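Cortical-lytic enzyme (Clostridium perfringens, PDB 5JIP) probably acts as a lysozyme-type muramidase of glycoside hydrolase family 25 that hydrolyses spore cortex peptidoglycan during germination. Local coordinates at residues D18-T30 against I52-L66. Sequence-based numbering, arbitrary orientation.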
ATOM      1  N   ASP A  18       5.668 -22.098 -18.161  1.00  5.56           N
ATOM      2  CA  ASP A  18       6.849 -21.371 -18.604  1.00  4.69           C
ATOM      3  C   ASP A  18       7.523 -22.165 -19.714  1.00  6.60           C
ATOM      4  O   ASP A  18       7.473 -23.405 -19.744  1.00  6.86           O
ATOM      5  CB  ASP A  18       7.827 -21.050 -17.455  1.00  6.00           C
ATOM      6  CG  ASP A  18       8.276 -22.281 -16.692  1.00  8.71           C
ATOM      7  OD1 ASP A  18       7.559 -22.684 -15.753  1.00  7.22           O
ATOM      8  OD2 ASP A  18       9.349 -22.826 -17.024  1.00  7.39           O
ATOM      9  N   LEU A  19       8.109 -21.415 -20.650  1.00  7.41           N
ATOM     10  CA  LEU A  19       8.562 -21.926 -21.944  1.00  9.09           C
ATOM     11  C   LEU A  19       9.927 -21.342 -22.285  1.00  8.70           C
ATOM     12  O   LEU A  19      10.329 -20.298 -21.763  1.00  6.00           O
ATOM     13  CB  LEU A  19       7.584 -21.554 -23.073  1.00  6.27           C
ATOM     14  CG  LEU A  19       6.093 -21.855 -22.912  1.00  8.21           C
ATOM     15  CD1 LEU A  19       5.296 -21.173 -24.034  1.00 13.01           C
ATOM     16  CD2 LEU A  19       5.852 -23.336 -22.909  1.00  9.77           C
ATOM     17  N   ASN A  20      10.644 -22.017 -23.180  1.00  7.98           N
ATOM     18  CA  ASN A  20      11.867 -21.457 -23.732  1.00  6.70           C
ATOM     19  C   ASN A  20      12.065 -22.032 -25.132  1.00  7.67           C
ATOM     20  O   ASN A  20      11.168 -22.663 -25.689  1.00  7.06           O
ATOM     21  CB  ASN A  20      13.061 -21.703 -22.803  1.00  7.62           C
ATOM     22  CG  ASN A  20      13.361 -23.182 -22.583  1.00 11.46           C
ATOM     23  OD1 ASN A  20      13.076 -24.043 -23.421  1.00 11.28           O
ATOM     24  ND2 ASN A  20      13.918 -23.478 -21.427  1.00 11.17           N
ATOM     25  N   GLU A  21      13.239 -21.783 -25.714  1.00  8.20           N
ATOM     26  CA  GLU A  21      13.450 -22.183 -27.105  1.00 11.75           C
ATOM     27  C   GLU A  21      13.365 -23.690 -27.325  1.00 11.68           C
ATOM     28  O   GLU A  21      13.247 -24.131 -28.482  1.00  9.36           O
ATOM     29  CB  GLU A  21      14.799 -21.665 -27.574  1.00  7.02           C
ATOM     30  CG  GLU A  21      15.990 -22.331 -26.937  1.00  9.18           C
ATOM     31  CD  GLU A  21      17.277 -21.698 -27.402  1.00 11.61           C
ATOM     32  OE1 GLU A  21      17.898 -22.257 -28.349  1.00 13.77           O
ATOM     33  OE2 GLU A  21      17.638 -20.631 -26.858  1.00  8.68           O
ATOM     34  N   PHE A  22      13.407 -24.487 -26.264  1.00 10.02           N
ATOM     35  CA  PHE A  22      13.333 -25.941 -26.398  1.00 13.32           C
ATOM     36  C   PHE A  22      11.917 -26.458 -26.245  1.00 10.63           C
ATOM     37  O   PHE A  22      11.680 -27.658 -26.393  1.00 11.54           O
ATOM     38  CB  PHE A  22      14.292 -26.604 -25.378  1.00 14.49           C
ATOM     39  CG  PHE A  22      15.678 -26.030 -25.438  1.00 10.95           C
ATOM     40  CD1 PHE A  22      16.428 -26.154 -26.597  1.00 13.98           C
ATOM     41  CD2 PHE A  22      16.226 -25.338 -24.356  1.00 11.83           C
ATOM     42  CE1 PHE A  22      17.675 -25.608 -26.674  1.00 13.32           C
ATOM     43  CE2 PHE A  22      17.464 -24.782 -24.436  1.00 10.20           C
ATOM     44  CZ  PHE A  22      18.207 -24.921 -25.584  1.00 10.22           C
ATOM     45  N   SER A  23      10.965 -25.578 -25.975  1.00 10.43           N
ATOM     46  CA  SER A  23       9.576 -25.984 -25.932  1.00  9.69           C
ATOM     47  C   SER A  23       9.122 -26.282 -27.352  1.00  9.09           C
ATOM     48  O   SER A  23       9.373 -25.491 -28.260  1.00 12.00           O
ATOM     49  CB  SER A  23       8.735 -24.864 -25.340  1.00  7.72           C
ATOM     50  OG  SER A  23       9.172 -24.571 -24.037  1.00  8.74           O
ATOM     51  N   ARG A  24       8.502 -27.426 -27.558  1.00  8.07           N
ATOM     52  CA  ARG A  24       8.139 -27.852 -28.905  1.00 13.54           C
ATOM     53  C   ARG A  24       6.672 -27.595 -29.218  1.00 14.88           C
ATOM     54  O   ARG A  24       5.797 -27.863 -28.396  1.00  9.13           O
ATOM     55  CB  ARG A  24       8.438 -29.336 -29.071  1.00 13.02           C
ATOM     56  CG  ARG A  24       9.893 -29.636 -28.783  1.00 19.12           C
ATOM     57  CD  ARG A  24      10.285 -31.057 -29.158  1.00 35.25           C
ATOM     58  NE  ARG A  24       9.617 -32.072 -28.338  1.00 41.64           N
ATOM     59  CZ  ARG A  24       9.949 -32.391 -27.086  1.00 39.57           C
ATOM     60  NH1 ARG A  24       9.267 -33.350 -26.462  1.00 35.38           N
ATOM     61  NH2 ARG A  24      10.922 -31.742 -26.438  1.00 25.96           N
ATOM     62  N   ASP A  25       6.399 -27.140 -30.446  1.00 14.53           N
ATOM     63  CA  ASP A  25       5.033 -27.118 -30.964  1.00  9.46           C
ATOM     64  C   ASP A  25       4.134 -26.231 -30.099  1.00 10.96           C
ATOM     65  O   ASP A  25       3.110 -26.666 -29.590  1.00 12.78           O
ATOM     66  CB  ASP A  25       4.455 -28.537 -31.076  1.00 13.49           C
ATOM     67  CG  ASP A  25       5.335 -29.458 -31.933  1.00 31.07           C
ATOM     68  OD1 ASP A  25       6.312 -28.980 -32.566  1.00 37.64           O
ATOM     69  OD2 ASP A  25       5.076 -30.679 -31.961  1.00 46.04           O
ATOM     70  N   VAL A  26       4.544 -24.976 -29.930  1.00 11.23           N
ATOM     71  CA  VAL A  26       3.823 -24.056 -29.056  1.00 14.48           C
ATOM     72  C   VAL A  26       2.776 -23.290 -29.871  1.00 10.83           C
ATOM     73  O   VAL A  26       3.120 -22.488 -30.745  1.00 11.79           O
ATOM     74  CB  VAL A  26       4.790 -23.098 -28.350  1.00 10.84           C
ATOM     75  CG1 VAL A  26       4.012 -22.089 -27.494  1.00 12.58           C
ATOM     76  CG2 VAL A  26       5.810 -23.886 -27.507  1.00 14.25           C
ATOM     77  N   ASN A  27       1.500 -23.514 -29.571  1.00 10.31           N
ATOM     78  CA  ASN A  27       0.416 -22.797 -30.224  1.00 13.62           C
ATOM     79  C   ASN A  27      -0.159 -21.780 -29.242  1.00  8.72           C
ATOM     80  O   ASN A  27      -0.948 -22.124 -28.361  1.00 10.73           O
ATOM     81  CB  ASN A  27      -0.664 -23.742 -30.706  1.00 16.44           C
ATOM     82  CG  ASN A  27      -1.694 -23.037 -31.526  1.00 20.96           C
ATOM     83  OD1 ASN A  27      -1.959 -21.845 -31.319  1.00 16.69           O
ATOM     84  ND2 ASN A  27      -2.261 -23.745 -32.498  1.00 18.06           N
ATOM     85  N   PHE A  28       0.212 -20.521 -29.431  1.00  9.58           N
ATOM     86  CA  PHE A  28      -0.168 -19.486 -28.475  1.00 11.17           C
ATOM     87  C   PHE A  28      -1.642 -19.174 -28.556  1.00 10.41           C
ATOM     88  O   PHE A  28      -2.240 -18.767 -27.558  1.00  9.95           O
ATOM     89  CB  PHE A  28       0.667 -18.242 -28.697  1.00  8.97           C
ATOM     90  CG  PHE A  28       2.096 -18.400 -28.245  1.00  9.39           C
ATOM     91  CD1 PHE A  28       2.419 -18.331 -26.889  1.00  9.30           C
ATOM     92  CD2 PHE A  28       3.114 -18.642 -29.167  1.00 13.79           C
ATOM     93  CE1 PHE A  28       3.722 -18.469 -26.469  1.00 11.31           C
ATOM     94  CE2 PHE A  28       4.418 -18.791 -28.760  1.00 12.57           C
ATOM     95  CZ  PHE A  28       4.737 -18.693 -27.399  1.00 12.40           C
ATOM     96  N   LEU A  29      -2.263 -19.382 -29.714  1.00 10.48           N
ATOM     97  CA  LEU A  29      -3.695 -19.167 -29.771  1.00  9.35           C
ATOM     98  C   LEU A  29      -4.415 -20.154 -28.858  1.00 13.92           C
ATOM     99  O   LEU A  29      -5.421 -19.817 -28.225  1.00 13.90           O
ATOM    100  CB  LEU A  29      -4.198 -19.273 -31.221  1.00 11.96           C
ATOM    101  CG  LEU A  29      -5.648 -18.861 -31.421  1.00 25.59           C
ATOM    102  CD1 LEU A  29      -5.861 -17.421 -30.995  1.00 23.50           C
ATOM    103  CD2 LEU A  29      -6.045 -19.055 -32.880  1.00 20.20           C
ATOM    104  N   THR A  30      -3.916 -21.381 -28.778  1.00 11.00           N
ATOM    105  CA  THR A  30      -4.507 -22.351 -27.870  1.00  9.22           C
ATOM    106  C   THR A  30      -4.223 -21.983 -26.416  1.00 12.07           C
ATOM    107  O   THR A  30      -5.116 -22.051 -25.563  1.00 10.41           O
ATOM    108  CB  THR A  30      -3.960 -23.731 -28.193  1.00 11.62           C
ATOM    109  OG1 THR A  30      -4.273 -24.040 -29.552  1.00 14.75           O
ATOM    110  CG2 THR A  30      -4.548 -24.812 -27.276  1.00 14.32           C
ATOM    111  N   ILE A  52      21.010 -14.802 -25.733  1.00 10.89           N
ATOM    112  CA  ILE A  52      19.584 -14.556 -25.855  1.00 12.14           C
ATOM    113  C   ILE A  52      18.912 -15.859 -26.230  1.00 11.42           C
ATOM    114  O   ILE A  52      19.433 -16.638 -27.042  1.00 11.10           O
ATOM    115  CB  ILE A  52      19.295 -13.467 -26.904  1.00 12.30           C
ATOM    116  CG1 ILE A  52      17.808 -13.128 -26.910  1.00 14.55           C
ATOM    117  CG2 ILE A  52      19.656 -13.944 -28.304  1.00 24.36           C
ATOM    118  CD1 ILE A  52      17.474 -11.853 -27.688  1.00 25.98           C
ATOM    119  N   ASP A  53      17.780 -16.142 -25.602  1.00  7.97           N
ATOM    120  CA  ASP A  53      17.019 -17.321 -25.966  1.00  8.04           C
ATOM    121  C   ASP A  53      16.554 -17.180 -27.416  1.00  9.26           C
ATOM    122  O   ASP A  53      16.114 -16.108 -27.840  1.00  8.51           O
ATOM    123  CB  ASP A  53      15.829 -17.499 -25.009  1.00  8.83           C
ATOM    124  CG  ASP A  53      14.931 -18.657 -25.406  1.00  8.30           C
ATOM    125  OD1 ASP A  53      14.153 -18.497 -26.366  1.00  6.78           O
ATOM    126  OD2 ASP A  53      14.993 -19.736 -24.769  1.00  8.59           O
ATOM    127  N   ASN A  54      16.694 -18.253 -28.197  1.00  8.58           N
ATOM    128  CA  ASN A  54      16.500 -18.148 -29.644  1.00 12.43           C
ATOM    129  C   ASN A  54      15.042 -18.058 -30.081  1.00 15.14           C
ATOM    130  O   ASN A  54      14.794 -17.813 -31.273  1.00 10.17           O
ATOM    131  CB  ASN A  54      17.171 -19.326 -30.337  1.00 11.35           C
ATOM    132  CG  ASN A  54      18.679 -19.219 -30.282  1.00 12.90           C
ATOM    133  OD1 ASN A  54      19.242 -18.195 -30.682  1.00 15.32           O
ATOM    134  ND2 ASN A  54      19.332 -20.239 -29.743  1.00 14.02           N
ATOM    135  N   LYS A  55      14.079 -18.266 -29.171  1.00 10.19           N
ATOM    136  CA  LYS A  55      12.672 -18.047 -29.464  1.00  8.04           C
ATOM    137  C   LYS A  55      12.079 -16.869 -28.697  1.00  7.29           C
ATOM    138  O   LYS A  55      10.933 -16.493 -28.967  1.00 10.93           O
ATOM    139  CB  LYS A  55      11.853 -19.314 -29.146  1.00 12.47           C
ATOM    140  CG  LYS A  55      12.109 -20.498 -30.093  1.00  8.29           C
ATOM    141  CD  LYS A  55      11.453 -20.252 -31.412  1.00 20.36           C
ATOM    142  CE  LYS A  55      11.338 -21.542 -32.192  1.00 28.94           C
ATOM    143  NZ  LYS A  55      10.721 -21.299 -33.532  1.00 44.24           N
ATOM    144  N   PHE A  56      12.839 -16.240 -27.794  1.00  7.00           N
ATOM    145  CA  PHE A  56      12.267 -15.189 -26.960  1.00  5.16           C
ATOM    146  C   PHE A  56      11.607 -14.087 -27.788  1.00  7.46           C
ATOM    147  O   PHE A  56      10.446 -13.734 -27.558  1.00  7.74           O
ATOM    148  CB  PHE A  56      13.333 -14.606 -26.038  1.00  7.39           C
ATOM    149  CG  PHE A  56      12.856 -13.406 -25.280  1.00  7.91           C
ATOM    150  CD1 PHE A  56      11.724 -13.497 -24.492  1.00  5.56           C
ATOM    151  CD2 PHE A  56      13.513 -12.198 -25.369  1.00  5.45           C
ATOM    152  CE1 PHE A  56      11.235 -12.405 -23.823  1.00  7.32           C
ATOM    153  CE2 PHE A  56      13.044 -11.096 -24.696  1.00  8.36           C
ATOM    154  CZ  PHE A  56      11.895 -11.196 -23.911  1.00  9.48           C
ATOM    155  N   LEU A  57      12.332 -13.500 -28.733  1.00  8.81           N
ATOM    156  CA  LEU A  57      11.747 -12.378 -29.454  1.00  8.15           C
ATOM    157  C   LEU A  57      10.452 -12.796 -30.143  1.00  7.70           C
ATOM    158  O   LEU A  57       9.426 -12.113 -30.038  1.00  7.87           O
ATOM    159  CB  LEU A  57      12.749 -11.809 -30.461  1.00  9.36           C
ATOM    160  CG  LEU A  57      14.056 -11.293 -29.880  1.00 16.72           C
ATOM    161  CD1 LEU A  57      14.920 -10.756 -30.997  1.00 18.49           C
ATOM    162  CD2 LEU A  57      13.793 -10.244 -28.839  1.00 15.01           C
ATOM    163  N   GLU A  58      10.457 -13.958 -30.766  1.00  9.54           N
ATOM    164  CA  GLU A  58       9.273 -14.414 -31.479  1.00  8.84           C
ATOM    165  C   GLU A  58       8.133 -14.719 -30.525  1.00 10.30           C
ATOM    166  O   GLU A  58       6.979 -14.342 -30.775  1.00  6.88           O
ATOM    167  CB  GLU A  58       9.633 -15.650 -32.276  1.00  8.93           C
ATOM    168  CG  GLU A  58       8.474 -16.412 -32.840  1.00  9.73           C
ATOM    169  CD  GLU A  58       8.884 -17.728 -33.525  1.00 27.67           C
ATOM    170  OE1 GLU A  58      10.082 -17.922 -33.828  1.00 20.40           O
ATOM    171  OE2 GLU A  58       7.994 -18.576 -33.750  1.00 22.31           O
ATOM    172  N   PHE A  59       8.450 -15.410 -29.425  1.00 11.15           N
ATOM    173  CA  PHE A  59       7.433 -15.799 -28.464  1.00  7.85           C
ATOM    174  C   PHE A  59       6.826 -14.572 -27.790  1.00  6.05           C
ATOM    175  O   PHE A  59       5.614 -14.521 -27.560  1.00  6.75           O
ATOM    176  CB  PHE A  59       8.050 -16.727 -27.418  1.00  6.07           C
ATOM    177  CG  PHE A  59       8.240 -18.170 -27.854  1.00  8.18           C
ATOM    178  CD1 PHE A  59       7.864 -18.617 -29.107  1.00  9.07           C
ATOM    179  CD2 PHE A  59       8.814 -19.082 -26.984  1.00  9.98           C
ATOM    180  CE1 PHE A  59       8.032 -19.955 -29.465  1.00  9.98           C
ATOM    181  CE2 PHE A  59       9.001 -20.397 -27.351  1.00  8.36           C
ATOM    182  CZ  PHE A  59       8.587 -20.829 -28.600  1.00 10.52           C
ATOM    183  N   ALA A  60       7.667 -13.615 -27.393  1.00 11.62           N
ATOM    184  CA  ALA A  60       7.167 -12.441 -26.684  1.00  8.97           C
ATOM    185  C   ALA A  60       6.309 -11.580 -27.596  1.00  9.66           C
ATOM    186  O   ALA A  60       5.297 -11.016 -27.164  1.00  9.72           O
ATOM    187  CB  ALA A  60       8.330 -11.623 -26.113  1.00 10.13           C
ATOM    188  N   LYS A  61       6.708 -11.458 -28.860  1.00  7.14           N
ATOM    189  CA  LYS A  61       5.918 -10.663 -29.797  1.00  9.60           C
ATOM    190  C   LYS A  61       4.528 -11.254 -29.985  1.00  9.70           C
ATOM    191  O   LYS A  61       3.526 -10.518 -30.005  1.00 12.74           O
ATOM    192  CB  LYS A  61       6.633 -10.562 -31.130  1.00 12.41           C
ATOM    193  CG  LYS A  61       6.022  -9.546 -32.053  1.00 13.73           C
ATOM    194  CD  LYS A  61       6.860  -9.384 -33.309  1.00 20.33           C
ATOM    195  CE  LYS A  61       6.408  -8.152 -34.103  1.00 27.54           C
ATOM    196  NZ  LYS A  61       7.248  -7.963 -35.332  1.00 34.52           N
ATOM    197  N   GLU A  62       4.435 -12.583 -30.088  1.00  9.30           N
ATOM    198  CA  GLU A  62       3.140 -13.227 -30.308  1.00  8.57           C
ATOM    199  C   GLU A  62       2.276 -13.204 -29.048  1.00  9.10           C
ATOM    200  O   GLU A  62       1.057 -13.013 -29.129  1.00  8.91           O
ATOM    201  CB  GLU A  62       3.358 -14.655 -30.795  1.00  8.16           C
ATOM    202  CG  GLU A  62       2.074 -15.425 -31.131  1.00 12.81           C
ATOM    203  CD  GLU A  62       1.334 -14.884 -32.330  1.00 11.67           C
ATOM    204  OE1 GLU A  62       1.787 -13.909 -32.966  1.00 10.37           O
ATOM    205  OE2 GLU A  62       0.266 -15.441 -32.621  1.00 10.67           O
ATOM    206  N   CYS A  63       2.871 -13.380 -27.867  1.00  6.86           N
ATOM    207  CA  CYS A  63       2.073 -13.243 -26.653  1.00  6.27           C
ATOM    208  C   CYS A  63       1.475 -11.845 -26.557  1.00  4.69           C
ATOM    209  O   CYS A  63       0.299 -11.677 -26.198  1.00  6.05           O
ATOM    210  CB  CYS A  63       2.921 -13.564 -25.417  1.00  6.12           C
ATOM    211  SG  CYS A  63       3.223 -15.320 -25.147  1.00  8.25           S
ATOM    212  N   ARG A  64       2.269 -10.825 -26.857  1.00  7.18           N
ATOM    213  CA  ARG A  64       1.761  -9.463 -26.809  1.00  7.55           C
ATOM    214  C   ARG A  64       0.680  -9.264 -27.856  1.00 10.24           C
ATOM    215  O   ARG A  64      -0.341  -8.603 -27.595  1.00  9.51           O
ATOM    216  CB  ARG A  64       2.893  -8.470 -27.023  1.00  8.00           C
ATOM    217  CG  ARG A  64       3.706  -8.152 -25.712  1.00  6.59           C
ATOM    218  CD  ARG A  64       2.940  -7.158 -24.870  1.00  8.52           C
ATOM    219  NE  ARG A  64       3.514  -6.932 -23.542  1.00  9.23           N
ATOM    220  CZ  ARG A  64       4.495  -6.070 -23.284  1.00 11.69           C
ATOM    221  NH1 ARG A  64       5.053  -5.389 -24.278  1.00  9.94           N
ATOM    222  NH2 ARG A  64       4.925  -5.908 -22.027  1.00 10.65           N
ATOM    223  N   ARG A  65       0.890  -9.822 -29.047  1.00  8.85           N
ATOM    224  CA  ARG A  65      -0.094  -9.669 -30.112  1.00  9.48           C
ATOM    225  C   ARG A  65      -1.428 -10.279 -29.686  1.00 11.11           C
ATOM    226  O   ARG A  65      -2.499  -9.758 -30.024  1.00 10.77           O
ATOM    227  CB  ARG A  65       0.408 -10.313 -31.407  1.00  8.70           C
ATOM    228  CG  ARG A  65      -0.447  -9.928 -32.671  1.00  9.37           C
ATOM    229  CD  ARG A  65      -0.008 -10.651 -33.945  1.00  8.69           C
ATOM    230  NE  ARG A  65      -0.349 -12.044 -33.794  1.00 10.74           N
ATOM    231  CZ  ARG A  65      -1.569 -12.533 -33.951  1.00 10.28           C
ATOM    232  NH1 ARG A  65      -2.561 -11.750 -34.359  1.00  9.94           N
ATOM    233  NH2 ARG A  65      -1.779 -13.810 -33.699  1.00 10.90           N
ATOM    234  N   LEU A  66      -1.380 -11.381 -28.944  1.00 10.08           N
ATOM    235  CA  LEU A  66      -2.587 -12.076 -28.517  1.00  8.52           C
ATOM    236  C   LEU A  66      -3.127 -11.587 -27.179  1.00  8.76           C
ATOM    237  O   LEU A  66      -4.175 -12.076 -26.733  1.00  9.19           O
ATOM    238  CB  LEU A  66      -2.326 -13.573 -28.420  1.00 10.18           C
ATOM    239  CG  LEU A  66      -2.041 -14.266 -29.750  1.00  8.20           C
ATOM    240  CD1 LEU A  66      -1.653 -15.710 -29.525  1.00 10.58           C
ATOM    241  CD2 LEU A  66      -3.215 -14.163 -30.655  1.00 10.93           C
TER
HETATM  242  O   HOH W   1      20.060 -19.592 -26.308  1.00 11.00           O
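F28 is the main bump of this contact, a knob set into a hole formed by F59, E62, C63 and L66 on helix 56-66. It joins two neighbouring helices on the outside of the TIM-barrel-like family 25 domain, 28-34 and 56-66. The edge of the F28 ring points at one face of F59 in an offset T-shaped stack, with centroids 5.1 Å apart and planes at 68°. The opposite face of F59 is covered by K55 CB, which lies over the ring centre. The F59 ring is thus sandwiched between K55 and F28. C63 SG meets F28 obliquely, 3.5 Å from CE1. L66 CD1 forms the wall of the hole against the root of the knob, 3.5 Å from F28 CB, and E62 CG leans on F28 CD2. R65 grips the E62 carboxylate side-on through NE and NH2.

At the other end, E21 fits over the turn 53-55 that leads into helix 56-66, with its CA and CB against K55 CG. Its CG lies between the backbone N and carbonyl carbon (chi1 69°), and the extended chain carries the carboxylate to N54. There N54 N donates to OE2 from above the carboxylate plane. E21 OE2 and D53 OD2 share R41 of strand 38-44, whose charge probably offsets their repulsion. E21 N donates to the syn lone pair of D53 OD2 at 2.9 Å, while N54 ND2 reaches E21 OE1 at 2.8 Å, nearly straight at 162°.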